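Side-chain contacts in Oxidored_FMN domain-containing protein ([Pseudomonas] geniculata N1, PDB 6L6J), which is an amine oxidase for 6-hydroxypseudooxynicotine, carrying FMN and a [4Fe-4S] cluster, probably for redox chemistry, together with a bound ADP: residues S462-G465 against A466-A470; V641-G645 against D646-A650; N199-R202 against L203-T207. All coordinates share one frame; numbering follows the deposited sequence.

Interaction 1 of 3, residues S462-G465 against A466-A470. With ADP (adenosine-5'-diphosphate), chain D.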
loop_
_atom_site.group_PDB
_atom_site.type_symbol
_atom_site.label_atom_id
_atom_site.label_comp_id
_atom_site.label_asym_id
_atom_site.label_seq_id
_atom_site.Cartn_x
_atom_site.Cartn_y
_atom_site.Cartn_z
ATOM N N SER A 462 -7.902 -14.344 -30.142
ATOM C CA SER A 462 -9.298 -14.821 -30.212
ATOM C C SER A 462 -10.269 -13.709 -29.828
ATOM O O SER A 462 -10.788 -13.681 -28.717
ATOM C CB SER A 462 -9.426 -16.052 -29.362
ATOM O OG SER A 462 -8.311 -16.915 -29.585
ATOM N N PRO A 463 -10.549 -12.757 -30.749
ATOM C CA PRO A 463 -11.684 -11.851 -30.597
ATOM C C PRO A 463 -12.961 -12.678 -30.796
ATOM O O PRO A 463 -13.012 -13.419 -31.755
ATOM C CB PRO A 463 -11.476 -10.777 -31.684
ATOM C CG PRO A 463 -10.623 -11.457 -32.728
ATOM C CD PRO A 463 -9.796 -12.491 -31.984
ATOM N N LEU A 464 -13.909 -12.575 -29.867
ATOM C CA LEU A 464 -15.148 -13.399 -29.840
ATOM C C LEU A 464 -16.372 -12.509 -30.101
ATOM O O LEU A 464 -16.559 -11.516 -29.363
ATOM C CB LEU A 464 -15.263 -14.110 -28.486
ATOM C CG LEU A 464 -14.117 -15.053 -28.121
ATOM C CD1 LEU A 464 -14.322 -15.650 -26.732
ATOM C CD2 LEU A 464 -13.957 -16.164 -29.149
ATOM N N GLY A 465 -17.149 -12.842 -31.139
ATOM C CA GLY A 465 -18.536 -12.371 -31.330
ATOM C C GLY A 465 -19.471 -13.190 -30.456
ATOM O O GLY A 465 -18.984 -14.199 -29.878
ATOM N N ALA A 466 -20.743 -12.781 -30.360
ATOM C CA ALA A 466 -21.793 -13.422 -29.528
ATOM C C ALA A 466 -22.044 -14.853 -30.005
ATOM O O ALA A 466 -22.290 -15.723 -29.147
ATOM C CB ALA A 466 -23.059 -12.614 -29.574
ATOM N N ASP A 467 -21.978 -15.070 -31.325
ATOM C CA ASP A 467 -22.137 -16.394 -31.990
ATOM C C ASP A 467 -21.113 -17.371 -31.422
ATOM O O ASP A 467 -21.514 -18.472 -31.010
ATOM C CB ASP A 467 -21.933 -16.303 -33.507
ATOM C CG ASP A 467 -23.117 -15.723 -34.263
ATOM O OD1 ASP A 467 -24.235 -16.261 -34.096
ATOM O OD2 ASP A 467 -22.912 -14.725 -34.992
ATOM N N ASP A 468 -19.840 -16.969 -31.418
ATOM C CA ASP A 468 -18.680 -17.835 -31.067
ATOM C C ASP A 468 -18.872 -18.341 -29.635
ATOM O O ASP A 468 -18.554 -19.513 -29.383
ATOM C CB ASP A 468 -17.346 -17.094 -31.233
ATOM C CG ASP A 468 -17.272 -16.184 -32.450
ATOM O OD1 ASP A 468 -17.704 -16.606 -33.536
ATOM O OD2 ASP A 468 -16.812 -15.044 -32.302
ATOM N N VAL A 469 -19.416 -17.490 -28.758
ATOM C CA VAL A 469 -19.586 -17.752 -27.296
ATOM C C VAL A 469 -20.688 -18.790 -27.094
ATOM O O VAL A 469 -20.472 -19.702 -26.280
ATOM C CB VAL A 469 -19.892 -16.456 -26.521
ATOM C CG1 VAL A 469 -20.168 -16.721 -25.046
ATOM C CG2 VAL A 469 -18.770 -15.430 -26.681
ATOM N N ALA A 470 -21.824 -18.640 -27.786
ATOM C CA ALA A 470 -22.941 -19.621 -27.797
ATOM C C ALA A 470 -22.424 -20.990 -28.257
ATOM O O ALA A 470 -22.686 -21.987 -27.554
ATOM C CB ALA A 470 -24.055 -19.139 -28.691
HETATM P PB ADP D . -10.088 -5.249 -16.686
HETATM O O1B ADP D . -9.489 -6.636 -16.680
HETATM O O2B ADP D . -9.388 -4.278 -15.736
HETATM O O3B ADP D . -11.586 -5.269 -16.510
HETATM P PA ADP D . -8.807 -4.810 -19.285
HETATM O O1A ADP D . -7.502 -5.011 -18.591
HETATM O O2A ADP D . -8.966 -3.643 -20.186
HETATM O O3A ADP D . -9.924 -4.655 -18.166
HETATM O "O5'" ADP D . -9.241 -6.179 -20.021
HETATM C "C5'" ADP D . -10.001 -6.189 -21.252
HETATM C "C4'" ADP D . -9.369 -7.154 -22.225
HETATM O "O4'" ADP D . -10.427 -7.866 -22.923
HETATM C "C3'" ADP D . -8.516 -6.510 -23.333
HETATM O "O3'" ADP D . -7.412 -7.316 -23.731
HETATM C "C2'" ADP D . -9.542 -6.389 -24.466
HETATM O "O2'" ADP D . -9.007 -6.162 -25.754
HETATM C "C1'" ADP D . -10.200 -7.756 -24.309
HETATM N N9 ADP D . -11.447 -7.920 -25.058
HETATM C C8 ADP D . -12.436 -6.988 -25.278
HETATM N N7 ADP D . -13.418 -7.442 -26.014
HETATM C C5 ADP D . -13.046 -8.750 -26.320
HETATM C C6 ADP D . -13.663 -9.776 -27.074
HETATM N N6 ADP D . -14.840 -9.651 -27.672
HETATM N N1 ADP D . -13.022 -10.968 -27.169
HETATM C C2 ADP D . -11.844 -11.105 -26.550
HETATM N N3 ADP D . -11.178 -10.220 -25.815
HETATM C C4 ADP D . -11.834 -9.053 -25.733
#
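With CG beside its own backbone N and anti to the carbonyl carbon (chi1 -39°), D468 turns its carboxylate back to G465, the residue just ahead of helix 466-472. OD2 of D468 accepts from G465 N at 2.5 Å; the N-H meets it on the anti side, 32° out of the carboxylate plane. This is one half of a capping box. Glycine at the N-cap has no side chain for the return bond, which runs from D468 N to the backbone G465 O at 3.3 Å and is weak. Aspartate suits this position because its short arm reaches the cap and its negative charge is probably welcome at a helix start. On the apolar side, V469 CG2 sits 4.2 Å from L464 CB, while L464 CD2 touches D468 CB at 4.1 Å; I394 meets both L464 and V469. The backbone of L464 reads the adenine edge: its N donates to ADP N1 at 3.3 Å, and its O accepts from ADP N6 at 3.0 Å. The L464-G465 peptide is thus gripped at both ends, by base and by carboxylate, and the N-H and C=O of L464 together match N1 and N6 of adenine, a pairing guanine would not offer.

Interaction 2 of 3, residues V641-G645 against D646-A650. With ADP (adenosine-5'-diphosphate), chain D.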
loop_
_atom_site.group_PDB
_atom_site.type_symbol
_atom_site.label_atom_id
_atom_site.label_comp_id
_atom_site.label_asym_id
_atom_site.label_seq_id
_atom_site.Cartn_x
_atom_site.Cartn_y
_atom_site.Cartn_z
ATOM N N VAL A 641 -24.635 -15.912 -17.496
ATOM C CA VAL A 641 -23.679 -14.868 -17.976
ATOM C C VAL A 641 -23.587 -13.727 -16.951
ATOM O O VAL A 641 -24.631 -13.166 -16.593
ATOM C CB VAL A 641 -24.099 -14.309 -19.349
ATOM C CG1 VAL A 641 -23.156 -13.212 -19.815
ATOM C CG2 VAL A 641 -24.197 -15.404 -20.394
ATOM N N GLU A 642 -22.369 -13.367 -16.535
ATOM C CA GLU A 642 -22.101 -12.184 -15.666
ATOM C C GLU A 642 -20.970 -11.347 -16.286
ATOM O O GLU A 642 -20.220 -11.891 -17.119
ATOM C CB GLU A 642 -21.821 -12.639 -14.233
ATOM C CG GLU A 642 -20.374 -12.966 -13.950
ATOM C CD GLU A 642 -20.106 -13.445 -12.532
ATOM O OE1 GLU A 642 -19.757 -14.637 -12.366
ATOM O OE2 GLU A 642 -20.232 -12.614 -11.593
ATOM N N ARG A 643 -20.898 -10.057 -15.935
ATOM C CA ARG A 643 -19.792 -9.136 -16.318
ATOM C C ARG A 643 -19.025 -8.739 -15.041
ATOM O O ARG A 643 -19.638 -8.755 -13.939
ATOM C CB ARG A 643 -20.354 -7.962 -17.129
ATOM C CG ARG A 643 -21.164 -6.941 -16.340
ATOM C CD ARG A 643 -22.112 -6.087 -17.181
ATOM N NE ARG A 643 -22.029 -4.672 -16.886
ATOM C CZ ARG A 643 -22.772 -3.719 -17.441
ATOM N NH1 ARG A 643 -23.720 -4.014 -18.304
ATOM N NH2 ARG A 643 -22.583 -2.451 -17.119
ATOM N N ILE A 644 -17.722 -8.454 -15.163
ATOM C CA ILE A 644 -16.823 -8.110 -14.016
ATOM C C ILE A 644 -15.720 -7.151 -14.467
ATOM O O ILE A 644 -15.351 -7.179 -15.649
ATOM C CB ILE A 644 -16.204 -9.365 -13.400
ATOM C CG1 ILE A 644 -15.535 -10.225 -14.465
ATOM C CG2 ILE A 644 -17.228 -10.150 -12.607
ATOM C CD1 ILE A 644 -14.394 -11.066 -13.925
ATOM N N GLY A 645 -15.242 -6.312 -13.550
ATOM C CA GLY A 645 -14.124 -5.385 -13.783
ATOM C C GLY A 645 -14.539 -4.121 -14.512
ATOM O O GLY A 645 -15.694 -3.659 -14.321
ATOM N N ASP A 646 -13.627 -3.553 -15.304
ATOM C CA ASP A 646 -13.805 -2.218 -15.934
ATOM C C ASP A 646 -15.009 -2.271 -16.878
ATOM O O ASP A 646 -15.665 -1.238 -17.079
ATOM C CB ASP A 646 -12.535 -1.769 -16.663
ATOM C CG ASP A 646 -11.342 -1.512 -15.759
ATOM O OD1 ASP A 646 -11.524 -1.015 -14.628
ATOM O OD2 ASP A 646 -10.247 -1.836 -16.194
ATOM N N CYS A 647 -15.295 -3.447 -17.429
ATOM C CA CYS A 647 -16.445 -3.681 -18.341
ATOM C C CYS A 647 -17.743 -3.560 -17.537
ATOM O O CYS A 647 -18.744 -3.101 -18.132
ATOM C CB CYS A 647 -16.236 -4.980 -19.124
ATOM S SG CYS A 647 -17.493 -6.270 -18.947
ATOM N N LEU A 648 -17.734 -3.897 -16.239
ATOM C CA LEU A 648 -18.870 -3.613 -15.300
ATOM C C LEU A 648 -18.791 -2.153 -14.866
ATOM O O LEU A 648 -19.762 -1.446 -15.075
ATOM C CB LEU A 648 -18.829 -4.539 -14.083
ATOM C CG LEU A 648 -19.922 -4.309 -13.032
ATOM C CD1 LEU A 648 -21.317 -4.517 -13.617
ATOM C CD2 LEU A 648 -19.723 -5.215 -11.822
ATOM N N GLY A 649 -17.643 -1.724 -14.322
ATOM C CA GLY A 649 -17.396 -0.315 -13.954
ATOM C C GLY A 649 -15.921 -0.011 -13.855
ATOM O O GLY A 649 -15.192 -0.813 -13.244
ATOM N N ALA A 650 -15.490 1.121 -14.407
ATOM C CA ALA A 650 -14.065 1.548 -14.396
ATOM C C ALA A 650 -13.574 1.741 -12.948
ATOM O O ALA A 650 -14.365 2.206 -12.079
ATOM C CB ALA A 650 -13.899 2.814 -15.197
HETATM P PB ADP D . -10.088 -5.249 -16.686
HETATM O O1B ADP D . -9.489 -6.636 -16.680
HETATM O O2B ADP D . -9.388 -4.278 -15.736
HETATM O O3B ADP D . -11.586 -5.269 -16.510
HETATM P PA ADP D . -8.807 -4.810 -19.285
HETATM O O1A ADP D . -7.502 -5.011 -18.591
HETATM O O2A ADP D . -8.966 -3.643 -20.186
HETATM O O3A ADP D . -9.924 -4.655 -18.166
HETATM O "O5'" ADP D . -9.241 -6.179 -20.021
HETATM C "C5'" ADP D . -10.001 -6.189 -21.252
HETATM C "C4'" ADP D . -9.369 -7.154 -22.225
HETATM O "O4'" ADP D . -10.427 -7.866 -22.923
HETATM C "C3'" ADP D . -8.516 -6.510 -23.333
HETATM O "O3'" ADP D . -7.412 -7.316 -23.731
HETATM C "C2'" ADP D . -9.542 -6.389 -24.466
HETATM O "O2'" ADP D . -9.007 -6.162 -25.754
HETATM C "C1'" ADP D . -10.200 -7.756 -24.309
HETATM N N9 ADP D . -11.447 -7.920 -25.058
HETATM C C8 ADP D . -12.436 -6.988 -25.278
HETATM N N7 ADP D . -13.418 -7.442 -26.014
HETATM C C5 ADP D . -13.046 -8.750 -26.320
HETATM C C6 ADP D . -13.663 -9.776 -27.074
HETATM N N6 ADP D . -14.840 -9.651 -27.672
HETATM N N1 ADP D . -13.022 -10.968 -27.169
HETATM C C2 ADP D . -11.844 -11.105 -26.550
HETATM N N3 ADP D . -11.178 -10.220 -25.815
HETATM C C4 ADP D . -11.834 -9.053 -25.733
#
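At the end of strand 641-643 the chain bends sharply, and G645 O accepts from G649 N at 2.7 Å, nearly straight (165°) and in the carbonyl plane, with a weaker bond from L648 N to the same oxygen. G645 makes the bend with a positive phi of 81°; a CB there would collide with the ADP phosphate oxygen O3B. Across the turn R643 and L648 meet at about a right angle. CG of R643, placed between its backbone N and carbonyl carbon (chi1 72°), lies 3.6 Å from L648 CD1, and after a bend at chi3 the guanidinium has the backbone O of L648 in plane at its edge, 3.6 Å from R643 NH2. The long aliphatic arm of an arginine suits this place, covering a leucine while its charged end goes on toward D623, a long and weak ion pair. C647 SG lies 3.8 Å from R643 CB, and its side chain also packs on V479 and T481. D646 faces the nucleotide: its N donates to ADP O3B at 2.9 Å, and its carboxylate forms a salt bridge with R426. The Gly-Asp pair resembles that of many FAD-binding flavoproteins, where the backbone amide meets a phosphate. Here D646 OD2 comes within 2.6 Å of ADP O2B, an approach between two acidic groups that the positive charge of R426 is likely to ease.

Interaction 3 of 3, residues N199-R202 against L203-T207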
loop_
_atom_site.group_PDB
_atom_site.type_symbol
_atom_site.label_atom_id
_atom_site.label_comp_id
_atom_site.label_asym_id
_atom_site.label_seq_id
_atom_site.Cartn_x
_atom_site.Cartn_y
_atom_site.Cartn_z
ATOM N N ASN A 199 19.532 16.194 26.175
ATOM C CA ASN A 199 18.185 16.649 26.636
ATOM C C ASN A 199 17.074 16.169 25.686
ATOM O O ASN A 199 15.998 15.766 26.179
ATOM C CB ASN A 199 18.116 18.174 26.768
ATOM C CG ASN A 199 18.812 18.687 28.008
ATOM O OD1 ASN A 199 19.582 17.956 28.631
ATOM N ND2 ASN A 199 18.514 19.922 28.384
ATOM N N ARG A 200 17.308 16.233 24.372
ATOM C CA ARG A 200 16.279 15.906 23.343
ATOM C C ARG A 200 16.018 14.395 23.328
ATOM O O ARG A 200 14.877 13.998 23.065
ATOM C CB ARG A 200 16.680 16.489 21.983
ATOM C CG ARG A 200 16.248 17.945 21.816
ATOM C CD ARG A 200 17.103 18.775 20.870
ATOM N NE ARG A 200 17.525 17.958 19.741
ATOM C CZ ARG A 200 18.778 17.725 19.375
ATOM N NH1 ARG A 200 19.798 18.301 19.988
ATOM N NH2 ARG A 200 19.009 16.941 18.345
ATOM N N VAL A 201 17.028 13.584 23.652
ATOM C CA VAL A 201 16.932 12.095 23.627
ATOM C C VAL A 201 16.408 11.568 24.976
ATOM O O VAL A 201 16.006 10.405 25.012
ATOM C CB VAL A 201 18.282 11.459 23.250
ATOM C CG1 VAL A 201 19.178 11.248 24.467
ATOM C CG2 VAL A 201 18.078 10.153 22.488
ATOM N N ARG A 202 16.407 12.389 26.024
ATOM C CA ARG A 202 16.065 12.003 27.423
ATOM C C ARG A 202 14.721 11.254 27.468
ATOM O O ARG A 202 14.608 10.242 28.216
ATOM C CB ARG A 202 16.007 13.246 28.321
ATOM C CG ARG A 202 15.675 12.949 29.781
ATOM C CD ARG A 202 15.773 14.152 30.716
ATOM N NE ARG A 202 16.932 14.981 30.419
ATOM C CZ ARG A 202 18.197 14.633 30.652
ATOM N NH1 ARG A 202 18.484 13.474 31.219
ATOM N NH2 ARG A 202 19.182 15.445 30.306
ATOM N N LEU A 203 13.707 11.727 26.743
ATOM C CA LEU A 203 12.362 11.133 26.881
ATOM C C LEU A 203 12.388 9.718 26.295
ATOM O O LEU A 203 11.812 8.809 26.939
ATOM C CB LEU A 203 11.313 12.005 26.202
ATOM C CG LEU A 203 9.869 11.582 26.450
ATOM C CD1 LEU A 203 9.656 11.146 27.895
ATOM C CD2 LEU A 203 8.910 12.702 26.100
ATOM N N LEU A 204 13.040 9.543 25.140
ATOM C CA LEU A 204 13.194 8.229 24.463
ATOM C C LEU A 204 13.963 7.260 25.372
ATOM O O LEU A 204 13.520 6.109 25.483
ATOM C CB LEU A 204 13.912 8.385 23.117
ATOM C CG LEU A 204 14.249 7.057 22.430
ATOM C CD1 LEU A 204 12.993 6.231 22.185
ATOM C CD2 LEU A 204 14.993 7.275 21.139
ATOM N N ARG A 205 15.081 7.692 25.959
ATOM C CA ARG A 205 15.910 6.865 26.887
ATOM C C ARG A 205 15.069 6.509 28.122
ATOM O O ARG A 205 14.911 5.321 28.398
ATOM C CB ARG A 205 17.223 7.594 27.225
ATOM C CG ARG A 205 17.865 7.238 28.562
ATOM C CD ARG A 205 18.969 8.210 28.957
ATOM N NE ARG A 205 20.219 7.898 28.268
ATOM C CZ ARG A 205 20.985 8.759 27.586
ATOM N NH1 ARG A 205 20.662 10.043 27.487
ATOM N NH2 ARG A 205 22.091 8.325 27.008
ATOM N N GLU A 206 14.542 7.504 28.833
ATOM C CA GLU A 206 13.760 7.320 30.094
ATOM C C GLU A 206 12.554 6.387 29.872
ATOM O O GLU A 206 12.229 5.619 30.764
ATOM C CB GLU A 206 13.263 8.669 30.618
ATOM C CG GLU A 206 14.347 9.530 31.232
ATOM C CD GLU A 206 13.811 10.825 31.804
ATOM O OE1 GLU A 206 12.756 11.288 31.332
ATOM O OE2 GLU A 206 14.440 11.358 32.735
ATOM N N THR A 207 11.893 6.467 28.726
ATOM C CA THR A 207 10.736 5.609 28.393
ATOM C C THR A 207 11.240 4.166 28.246
ATOM O O THR A 207 10.810 3.292 29.053
ATOM C CB THR A 207 9.995 6.173 27.174
ATOM O OG1 THR A 207 9.500 7.454 27.568
ATOM C CG2 THR A 207 8.830 5.325 26.712
HETATM O O HOH W 1 13.422 14.563 25.724
HETATM O O HOH W 2 13.097 11.608 22.945
HETATM O O HOH W 3 16.913 11.448 33.006
#
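The aliphatic part of R202 runs against the carboxylate of E206 one turn on, R202 CG 3.5 Å from E206 CD; CG anti to the backbone N (chi1 -179°) lays the arm there. Their flat groups are turned 67° apart, and the charged ends do not touch: a water accepts from R202 NH1 at 3.1 Å and donates to E206 OE2. Second-shell bonds fix both ends. R202 NH2 donates to N199 OD1 at 3.0 Å from above the amide plane, R202 NE reaches D192 O, and E206 OE1 is bonded to Y193 OH. Glutamate suits this partly exposed face; with an alanine here, the bridging water and the Y193 hydroxyl would probably lose their carboxylate partner, and the R202 arm its cover. V201 and R205 cross at a slant, V201 CG1 3.6 Å from R205 NH1. E206 N donates to R202 O at 2.8 Å, but at a kink waters accept from L203 N and L204 N, donating to N199 O and R200 O respectively. Leucines suit the buried faces of helix 197-215, an outer helix of the TIM barrel: L203 meets helix 142-162, V201 and L204 helix 241-249, and both leucines helix 177-182.

In the fold
Interactions 1 and 2 serve one nucleotide from two places: S462-A470 holds the adenine edge and V641-A650 the terminal phosphate. Their centres lie about 17 Å apart and their nearest atoms about 6 Å apart, without touching, so ADP is what both share. Interaction 1 follows one outermost strand, 456-459, of the five-stranded parallel sheet, and interaction 2 includes the other, 641-643, and the turn after it, as in a Rossmann-like fold. Interaction 3 belongs to the FMN-binding barrel on the opposite side of the chain's centre, its centre about 70 Å from that of interaction 1 and about 56 Å from that of interaction 2. It is structural packing, with the L204 side chain about 13 Å from the bound FMN.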